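Local structure of DNA replication factor Cdt1 (3A4C) at residues A33-V38 against D79-L84. The protein acts as a DNA replication licensing factor, helping to load the MCM complex onto DNA in G1, and is represented here by its C-terminal winged-helix domain. Numbering follows the deposited sequence.
Sequences ALTMEV and DTYVKL
Leu34 and Val82 form the antiparallel hydrogen-bonded pair at the middle of this contact, where the short edge strand 33-35 of a winged-helix fold joins the wing hairpin along strand 79-84. Two bonds define the pair. Leu34 N donates to Val82 O at 3.1 Å. In return, Val82 N donates to Leu34 O at 2.7 Å, with an N-H...O angle of 170°. The ladder runs on into the first residue of helix 36-45, since Met36 N donates to Thr80 O at 2.8 Å.

Thr35, the N-cap of this helix, divides its two branches between separate tasks. Thr35 CB lies 4.0 Å from Thr80 O. With chi1 at 67°, OG1 sits between the backbone N and the carbonyl carbon and accepts the capping bond from Val38 N, while CG2 covers one face of the Tyr81 ring. Thr35 CG2 touches Tyr81 CE1 at 3.6 Å. The same Thr35 CG2 is 4.0 Å from the centroid of the Tyr81 ring and 29° off its normal, the geometry of a CH-pi contact.

Leu34 and Val82 point to the same face of the sheet, where both meet Phe26 of helix 3-27 and Val39 of helix 36-45. Met36 adds to this apolar layer, touching Leu60 and Val61 of helix 53-66, and Met36 CG packs on Val82 CG2 at 3.7 Å. Near the start of strand 79-84, one water bridges two carboxylates, donating to Glu37 OE2 and, at 2.6 Å, to Asp79 OD1.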
loop_
_atom_site.group_PDB
_atom_site.type_symbol
_atom_site.label_atom_id
_atom_site.label_comp_id
_atom_site.label_asym_id
_atom_site.label_seq_id
_atom_site.Cartn_x
_atom_site.Cartn_y
_atom_site.Cartn_z
ATOM N N ALA A 33 3.595 -4.475 13.636
ATOM C CA ALA A 33 3.379 -3.145 13.072
ATOM C C ALA A 33 4.701 -2.452 12.828
ATOM O O ALA A 33 5.685 -2.744 13.495
ATOM C CB ALA A 33 2.502 -2.291 13.999
ATOM N N LEU A 34 4.717 -1.536 11.866
ATOM C CA LEU A 34 5.885 -0.708 11.594
ATOM C C LEU A 34 5.404 0.710 11.348
ATOM O O LEU A 34 4.297 0.900 10.863
ATOM C CB LEU A 34 6.619 -1.202 10.346
ATOM C CG LEU A 34 7.299 -2.569 10.397
ATOM C CD1 LEU A 34 7.716 -2.970 8.983
ATOM C CD2 LEU A 34 8.482 -2.534 11.346
ATOM N N THR A 35 6.227 1.709 11.663
ATOM C CA THR A 35 5.850 3.084 11.356
ATOM C C THR A 35 5.832 3.282 9.847
ATOM O O THR A 35 6.572 2.611 9.125
ATOM C CB THR A 35 6.809 4.106 11.983
ATOM O OG1 THR A 35 8.095 3.996 11.360
ATOM C CG2 THR A 35 6.940 3.858 13.490
ATOM N N MET A 36 4.971 4.185 9.385
ATOM C CA MET A 36 4.878 4.553 7.972
ATOM C C MET A 36 6.222 4.944 7.394
ATOM O O MET A 36 6.559 4.561 6.282
ATOM C CB MET A 36 3.925 5.726 7.790
ATOM C CG MET A 36 2.641 5.374 7.119
ATOM S SD MET A 36 2.963 4.944 5.401
ATOM C CE MET A 36 1.273 4.969 4.812
ATOM N N GLU A 37 6.980 5.737 8.141
ATOM C CA GLU A 37 8.313 6.118 7.702
ATOM C C GLU A 37 9.175 4.893 7.397
ATOM O O GLU A 37 9.805 4.815 6.341
ATOM C CB GLU A 37 8.992 6.976 8.769
ATOM C CG GLU A 37 10.331 7.522 8.338
ATOM C CD GLU A 37 10.764 8.707 9.175
ATOM O OE1 GLU A 37 11.831 9.283 8.880
ATOM O OE2 GLU A 37 10.033 9.062 10.125
ATOM N N VAL A 38 9.211 3.943 8.327
ATOM C CA VAL A 38 10.019 2.743 8.149
ATOM C C VAL A 38 9.520 1.915 6.976
ATOM O O VAL A 38 10.316 1.446 6.146
ATOM C CB VAL A 38 10.053 1.885 9.426
ATOM C CG1 VAL A 38 10.589 0.485 9.122
ATOM C CG2 VAL A 38 10.913 2.563 10.485
ATOM N N ASP A 79 3.941 9.379 15.264
ATOM C CA ASP A 79 4.162 8.245 14.373
ATOM C C ASP A 79 2.825 7.757 13.849
ATOM O O ASP A 79 1.812 7.910 14.508
ATOM C CB ASP A 79 4.842 7.095 15.113
ATOM C CG ASP A 79 6.214 7.464 15.634
ATOM O OD1 ASP A 79 6.970 8.125 14.894
ATOM O OD2 ASP A 79 6.533 7.082 16.781
ATOM N N THR A 80 2.829 7.168 12.662
ATOM C CA THR A 80 1.662 6.458 12.168
ATOM C C THR A 80 2.048 5.008 11.950
ATOM O O THR A 80 2.965 4.705 11.197
ATOM C CB THR A 80 1.135 7.077 10.872
ATOM O OG1 THR A 80 0.699 8.416 11.144
ATOM C CG2 THR A 80 -0.039 6.250 10.319
ATOM N N TYR A 81 1.374 4.107 12.648
ATOM C CA TYR A 81 1.726 2.702 12.554
ATOM C C TYR A 81 0.926 1.997 11.474
ATOM O O TYR A 81 -0.281 2.184 11.376
ATOM C CB TYR A 81 1.560 2.003 13.904
ATOM C CG TYR A 81 2.724 2.283 14.813
ATOM C CD1 TYR A 81 3.860 1.487 14.776
ATOM C CD2 TYR A 81 2.702 3.362 15.690
ATOM C CE1 TYR A 81 4.945 1.748 15.600
ATOM C CE2 TYR A 81 3.785 3.634 16.518
ATOM C CZ TYR A 81 4.903 2.825 16.465
ATOM O OH TYR A 81 5.978 3.086 17.282
ATOM N N VAL A 82 1.632 1.213 10.661
ATOM C CA VAL A 82 1.038 0.365 9.640
ATOM C C VAL A 82 0.948 -1.079 10.132
ATOM O O VAL A 82 1.936 -1.669 10.569
ATOM C CB VAL A 82 1.873 0.385 8.352
ATOM C CG1 VAL A 82 1.303 -0.599 7.345
ATOM C CG2 VAL A 82 1.919 1.796 7.780
ATOM N N LYS A 83 -0.245 -1.646 10.050
ATOM C CA LYS A 83 -0.483 -2.995 10.520
ATOM C C LYS A 83 -1.237 -3.763 9.446
ATOM O O LYS A 83 -2.177 -3.242 8.850
ATOM C CB LYS A 83 -1.287 -2.949 11.825
ATOM C CG LYS A 83 -1.464 -4.293 12.510
ATOM C CD LYS A 83 -1.545 -4.138 14.034
ATOM C CE LYS A 83 -2.769 -3.339 14.479
ATOM N NZ LYS A 83 -2.898 -3.285 15.980
ATOM N N LEU A 84 -0.815 -4.994 9.190
ATOM C CA LEU A 84 -1.510 -5.847 8.239
ATOM C C LEU A 84 -2.323 -6.893 8.984
ATOM O O LEU A 84 -1.867 -7.448 9.986
ATOM C CB LEU A 84 -0.519 -6.546 7.311
ATOM C CG LEU A 84 0.235 -5.677 6.307
ATOM C CD1 LEU A 84 1.101 -6.547 5.401
ATOM C CD2 LEU A 84 -0.740 -4.880 5.478
HETATM O O HOH W 1 5.483 7.412 10.697
HETATM O O HOH W 2 7.976 8.132 12.464
#